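Local coordinates for protein ATP phosphoribosyltransferase regulatory subunit (Bacillus halodurans, PDB 3OD1) that probably serves as the regulatory partner of the HisG ATP phosphoribosyltransferase in the first step of histidine biosynthesis, and may convey feedback inhibition by histidine, at residues 41-46 and 105-109; 102-106 and 130-136. One frame throughout, in Å; residues are numbered along the deposited sequence.

Contact 1. Residues 41-46 and 105-109; sequences WGYDMI and RLAYQ
The ring of Tyr43 lies against the side chain of Arg105 where the short strand 44-45 pairs in parallel with strand 104-113 at the edge of the mixed sheet of a class II aminoacyl-tRNA synthetase fold. Arg105 CB sits over one ring face, 3.6 Å from the centroid and toward the rim, a CH-pi contact; the extended chain runs on across the ring, whose plane stands 74° from the guanidinium. Tyr43 CG is anti to its carbonyl carbon (chi1 -71°), which swings the ring over the arginine and brings Tyr43 OH to Glu144, which also forms a salt bridge with Arg105. An alanine in place of Tyr43 is likely to leave the aliphatic part of Arg105 without its aromatic wall and Glu144 OE2 without the tyrosine hydroxyl. On the sheet face of Arg105 and Ala107, Met45, a selenomethionine bent at chi2 and chi3, folds SE to 3.8 Å from Ala107 CB. Three backbone hydrogen bonds tie the strands: Asp44 N to Arg105 O (3.0 Å), Ala107 N to Asp44 O and Ile46 N to Ala107 O. Beyond them a water accepts from Gln109 N at 2.8 Å and lies as close to Ile46 O.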
loop_
_atom_site.group_PDB
_atom_site.type_symbol
_atom_site.label_atom_id
_atom_site.label_comp_id
_atom_site.label_asym_id
_atom_site.label_seq_id
_atom_site.Cartn_x
_atom_site.Cartn_y
_atom_site.Cartn_z
ATOM N N TRP B 41 -15.477 10.158 -10.526
ATOM C CA TRP B 41 -16.648 10.676 -9.798
ATOM C C TRP B 41 -16.275 11.761 -8.791
ATOM O O TRP B 41 -17.091 12.145 -7.950
ATOM C CB TRP B 41 -17.382 9.544 -9.073
ATOM C CG TRP B 41 -18.048 8.572 -9.976
ATOM C CD1 TRP B 41 -17.474 7.886 -11.010
ATOM C CD2 TRP B 41 -19.419 8.147 -9.922
ATOM N NE1 TRP B 41 -18.405 7.069 -11.607
ATOM C CE2 TRP B 41 -19.603 7.202 -10.953
ATOM C CE3 TRP B 41 -20.510 8.473 -9.101
ATOM C CZ2 TRP B 41 -20.833 6.577 -11.187
ATOM C CZ3 TRP B 41 -21.728 7.862 -9.340
ATOM C CH2 TRP B 41 -21.881 6.926 -10.376
ATOM N N GLY B 42 -15.032 12.221 -8.846
ATOM C CA GLY B 42 -14.598 13.351 -8.049
ATOM C C GLY B 42 -14.052 13.050 -6.669
ATOM O O GLY B 42 -13.879 13.962 -5.860
ATOM N N TYR B 43 -13.772 11.781 -6.381
ATOM C CA TYR B 43 -13.233 11.415 -5.067
ATOM C C TYR B 43 -11.718 11.577 -5.076
ATOM O O TYR B 43 -11.071 11.351 -6.106
ATOM C CB TYR B 43 -13.656 9.987 -4.673
ATOM C CG TYR B 43 -15.129 9.893 -4.333
ATOM C CD1 TYR B 43 -15.550 9.767 -3.012
ATOM C CD2 TYR B 43 -16.097 9.961 -5.329
ATOM C CE1 TYR B 43 -16.894 9.703 -2.688
ATOM C CE2 TYR B 43 -17.459 9.913 -5.015
ATOM C CZ TYR B 43 -17.844 9.786 -3.693
ATOM O OH TYR B 43 -19.174 9.715 -3.375
ATOM N N ASP B 44 -11.154 12.017 -3.957
ATOM C CA ASP B 44 -9.695 12.171 -3.848
ATOM C C ASP B 44 -9.141 11.102 -2.919
ATOM O O ASP B 44 -9.570 10.986 -1.765
ATOM C CB ASP B 44 -9.308 13.525 -3.252
ATOM C CG ASP B 44 -9.630 14.700 -4.161
ATOM O OD1 ASP B 44 -9.431 14.620 -5.387
ATOM O OD2 ASP B 44 -10.049 15.729 -3.625
HETATM N N MSE B 45 -8.181 10.332 -3.417
HETATM C CA MSE B 45 -7.460 9.364 -2.588
HETATM C C MSE B 45 -6.660 10.043 -1.486
HETATM O O MSE B 45 -6.042 11.086 -1.705
HETATM C CB MSE B 45 -6.524 8.535 -3.478
HETATM C CG MSE B 45 -7.285 7.754 -4.516
HETATM SE SE MSE B 45 -7.823 6.057 -3.752
HETATM C CE MSE B 45 -5.987 5.405 -3.557
ATOM N N ILE B 46 -6.675 9.455 -0.295
ATOM C CA ILE B 46 -5.785 9.882 0.776
ATOM C C ILE B 46 -5.097 8.664 1.374
ATOM O O ILE B 46 -5.399 7.522 0.985
ATOM C CB ILE B 46 -6.524 10.689 1.883
ATOM C CG1 ILE B 46 -7.830 10.001 2.294
ATOM C CG2 ILE B 46 -6.782 12.113 1.409
ATOM C CD1 ILE B 46 -7.624 8.763 3.188
ATOM N N ARG B 105 -15.426 14.288 -0.592
ATOM C CA ARG B 105 -15.442 12.998 -1.262
ATOM C C ARG B 105 -14.022 12.454 -1.254
ATOM O O ARG B 105 -13.137 12.943 -1.970
ATOM C CB ARG B 105 -15.964 13.144 -2.690
ATOM C CG ARG B 105 -17.480 13.348 -2.761
ATOM C CD ARG B 105 -17.941 13.695 -4.146
ATOM N NE ARG B 105 -19.392 13.635 -4.227
ATOM C CZ ARG B 105 -20.201 14.629 -3.874
ATOM N NH1 ARG B 105 -19.699 15.770 -3.412
ATOM N NH2 ARG B 105 -21.515 14.472 -3.967
ATOM N N LEU B 106 -13.805 11.452 -0.416
ATOM C CA LEU B 106 -12.477 10.923 -0.194
ATOM C C LEU B 106 -12.490 9.430 -0.454
ATOM O O LEU B 106 -13.543 8.785 -0.359
ATOM C CB LEU B 106 -12.025 11.238 1.230
ATOM C CG LEU B 106 -11.874 12.729 1.560
ATOM C CD1 LEU B 106 -11.772 12.953 3.052
ATOM C CD2 LEU B 106 -10.654 13.326 0.887
ATOM N N ALA B 107 -11.322 8.886 -0.785
ATOM C CA ALA B 107 -11.204 7.486 -1.186
ATOM C C ALA B 107 -9.919 6.897 -0.633
ATOM O O ALA B 107 -9.014 7.632 -0.222
ATOM C CB ALA B 107 -11.208 7.332 -2.731
ATOM N N TYR B 108 -9.835 5.571 -0.611
ATOM C CA TYR B 108 -8.636 4.921 -0.096
ATOM C C TYR B 108 -8.460 3.556 -0.733
ATOM O O TYR B 108 -9.406 2.980 -1.254
ATOM C CB TYR B 108 -8.732 4.760 1.423
ATOM C CG TYR B 108 -9.937 3.942 1.840
ATOM C CD1 TYR B 108 -11.166 4.548 2.058
ATOM C CD2 TYR B 108 -9.852 2.558 1.977
ATOM C CE1 TYR B 108 -12.291 3.799 2.435
ATOM C CE2 TYR B 108 -10.968 1.796 2.346
ATOM C CZ TYR B 108 -12.184 2.423 2.579
ATOM O OH TYR B 108 -13.292 1.669 2.935
ATOM N N GLN B 109 -7.228 3.059 -0.699
ATOM C CA GLN B 109 -6.944 1.671 -1.000
ATOM C C GLN B 109 -5.859 1.299 0.007
ATOM O O GLN B 109 -4.716 1.755 -0.092
ATOM C CB GLN B 109 -6.447 1.522 -2.440
ATOM C CG GLN B 109 -6.113 0.105 -2.831
ATOM C CD GLN B 109 -5.567 -0.001 -4.255
ATOM O OE1 GLN B 109 -5.858 0.842 -5.106
ATOM N NE2 GLN B 109 -4.786 -1.055 -4.519
HETATM O O HOH W 1 -5.286 4.799 0.292
#

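Contact 2. Residues 102-106 and 130-136; sequences YPLRL and GVELIGD
Leu104 and Ile134 exchange two backbone hydrogen bonds, Leu104 N to Ile134 O at 3.0 Å and Ile134 N to Leu104 O at 2.9 Å. Two residues further on, Leu106 N gives to Glu132 O at 3.0 Å, and Glu132 N returns a bond to Leu106 O at 2.8 Å. Both pairs are thus satisfied at N and O. Arg105 and Leu133 form the non-hydrogen-bonded pair between them, their backbones turned outward: Arg105 bonds to Asp44 on one side and Leu133 to Thr314 on the other. This is the antiparallel hairpin of strands 104-113 and 125-134, the second and third strands from one edge of the mixed sheet, between strand 44-45 and strand 313-319. Leu133 CG is anti to the backbone N (chi1 159°), and the side chain runs alongside Arg105 with CD1 over the centre of the guanidinium, 3.7 Å above its plane. The apolar cover leaves the bonding to the guanidinium N-H groups: NH1 reaches Gln368 OE1 of the second subunit, whose NE2 bonds to Asp136 OD2; that carboxylate oxygen stays 4.1 Å from Arg105 NH2, beyond a salt bridge, while Asp136 OD1 takes Thr138. At the open end, past the cis peptide before Pro103, Gly135 CA packs over the Tyr102 ring face as a CH-pi contact, 4.3 Å from the centroid, and Tyr102 CE2 meets Ile134 CG2 at 3.6 Å. On the sheet face of Leu104, Leu106 and Ile134, Glu132 spends its carboxylate on Tyr300 and Thr86, and Tyr102 OH is bonded to Arg309 O.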
loop_
_atom_site.group_PDB
_atom_site.type_symbol
_atom_site.label_atom_id
_atom_site.label_comp_id
_atom_site.label_asym_id
_atom_site.label_seq_id
_atom_site.Cartn_x
_atom_site.Cartn_y
_atom_site.Cartn_z
ATOM N N TYR B 102 -17.689 21.108 3.559
ATOM C CA TYR B 102 -18.475 19.959 3.126
ATOM C C TYR B 102 -19.213 20.322 1.841
ATOM O O TYR B 102 -19.464 21.500 1.591
ATOM C CB TYR B 102 -19.472 19.540 4.210
ATOM C CG TYR B 102 -18.851 18.880 5.429
ATOM C CD1 TYR B 102 -19.401 19.065 6.694
ATOM C CD2 TYR B 102 -17.718 18.066 5.318
ATOM C CE1 TYR B 102 -18.852 18.465 7.822
ATOM C CE2 TYR B 102 -17.153 17.458 6.453
ATOM C CZ TYR B 102 -17.732 17.664 7.703
ATOM O OH TYR B 102 -17.202 17.074 8.835
ATOM N N PRO B 103 -19.554 19.314 1.016
ATOM C CA PRO B 103 -19.251 17.897 1.246
ATOM C C PRO B 103 -17.855 17.494 0.770
ATOM O O PRO B 103 -17.321 18.059 -0.190
ATOM C CB PRO B 103 -20.302 17.169 0.394
ATOM C CG PRO B 103 -21.173 18.234 -0.209
ATOM C CD PRO B 103 -20.378 19.490 -0.187
ATOM N N LEU B 104 -17.284 16.501 1.437
ATOM C CA LEU B 104 -15.997 15.950 1.049
ATOM C C LEU B 104 -16.163 14.550 0.479
ATOM O O LEU B 104 -16.950 13.738 0.987
ATOM C CB LEU B 104 -15.067 15.909 2.251
ATOM C CG LEU B 104 -14.532 17.276 2.665
ATOM C CD1 LEU B 104 -14.040 17.241 4.103
ATOM C CD2 LEU B 104 -13.425 17.694 1.700
ATOM N N ARG B 105 -15.426 14.288 -0.592
ATOM C CA ARG B 105 -15.442 12.998 -1.262
ATOM C C ARG B 105 -14.022 12.454 -1.254
ATOM O O ARG B 105 -13.137 12.943 -1.970
ATOM C CB ARG B 105 -15.964 13.144 -2.690
ATOM C CG ARG B 105 -17.480 13.348 -2.761
ATOM C CD ARG B 105 -17.941 13.695 -4.146
ATOM N NE ARG B 105 -19.392 13.635 -4.227
ATOM C CZ ARG B 105 -20.201 14.629 -3.874
ATOM N NH1 ARG B 105 -19.699 15.770 -3.412
ATOM N NH2 ARG B 105 -21.515 14.472 -3.967
ATOM N N LEU B 106 -13.805 11.452 -0.416
ATOM C CA LEU B 106 -12.477 10.923 -0.194
ATOM C C LEU B 106 -12.490 9.430 -0.454
ATOM O O LEU B 106 -13.543 8.785 -0.359
ATOM C CB LEU B 106 -12.025 11.238 1.230
ATOM C CG LEU B 106 -11.874 12.729 1.560
ATOM C CD1 LEU B 106 -11.772 12.953 3.052
ATOM C CD2 LEU B 106 -10.654 13.326 0.887
ATOM N N GLY B 130 -12.352 1.802 -0.943
ATOM C CA GLY B 130 -13.669 2.393 -0.800
ATOM C C GLY B 130 -13.639 3.904 -0.800
ATOM O O GLY B 130 -12.608 4.512 -1.118
ATOM N N VAL B 131 -14.776 4.496 -0.431
ATOM C CA VAL B 131 -14.975 5.946 -0.437
ATOM C C VAL B 131 -15.792 6.370 0.768
ATOM O O VAL B 131 -16.559 5.568 1.332
ATOM C CB VAL B 131 -15.767 6.409 -1.689
ATOM C CG1 VAL B 131 -15.094 5.934 -2.973
ATOM C CG2 VAL B 131 -17.218 5.897 -1.637
ATOM N N GLU B 132 -15.630 7.635 1.157
ATOM C CA GLU B 132 -16.494 8.275 2.146
ATOM C C GLU B 132 -17.011 9.554 1.501
ATOM O O GLU B 132 -16.242 10.302 0.887
ATOM C CB GLU B 132 -15.707 8.642 3.414
ATOM C CG GLU B 132 -14.843 7.517 3.960
ATOM C CD GLU B 132 -15.659 6.329 4.440
ATOM O OE1 GLU B 132 -16.893 6.461 4.603
ATOM O OE2 GLU B 132 -15.058 5.256 4.655
ATOM N N LEU B 133 -18.309 9.791 1.621
ATOM C CA LEU B 133 -18.918 11.019 1.146
ATOM C C LEU B 133 -19.532 11.685 2.371
ATOM O O LEU B 133 -20.512 11.203 2.934
ATOM C CB LEU B 133 -19.967 10.729 0.071
ATOM C CG LEU B 133 -21.051 11.786 -0.200
ATOM C CD1 LEU B 133 -20.455 13.153 -0.479
ATOM C CD2 LEU B 133 -21.933 11.348 -1.362
ATOM N N ILE B 134 -18.917 12.773 2.813
ATOM C CA ILE B 134 -19.199 13.302 4.141
ATOM C C ILE B 134 -19.833 14.677 4.069
ATOM O O ILE B 134 -19.340 15.557 3.377
ATOM C CB ILE B 134 -17.922 13.402 4.984
ATOM C CG1 ILE B 134 -17.275 12.023 5.133
ATOM C CG2 ILE B 134 -18.241 13.992 6.364
ATOM C CD1 ILE B 134 -15.797 12.103 5.456
ATOM N N GLY B 135 -20.941 14.850 4.778
ATOM C CA GLY B 135 -21.591 16.149 4.849
ATOM C C GLY B 135 -22.703 16.372 3.840
ATOM O O GLY B 135 -23.129 17.503 3.641
ATOM N N ASP B 136 -23.172 15.310 3.201
ATOM C CA ASP B 136 -24.276 15.422 2.239
ATOM C C ASP B 136 -25.341 14.406 2.619
ATOM O O ASP B 136 -25.151 13.194 2.483
ATOM C CB ASP B 136 -23.775 15.223 0.805
ATOM C CG ASP B 136 -24.880 15.355 -0.245
ATOM O OD1 ASP B 136 -26.081 15.312 0.097
ATOM O OD2 ASP B 136 -24.536 15.506 -1.436
#

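How the contacts relate
Contacts 1 and 2 lie on opposite edges of strand 104-113, their centres about 8 Å apart, and share Arg105 and Leu106. Both are largely buried and both touch the second subunit. Contact 1 adds the outermost strand of the sheet, with a parallel ladder of three direct bonds and a water; contact 2 joins the strand to its inner neighbour by four antiparallel bonds. In contact 1 an aromatic ring lies on the aliphatic part of Arg105; in contact 2 a leucine methyl covers the guanidinium of the same residue, and Tyr102 supplies the aromatic packing. They also meet directly: Tyr43 CD1 packs on Val131 CB at 3.6 Å, and Tyr108 N probably bonds to Gly130 O at 3.0 Å.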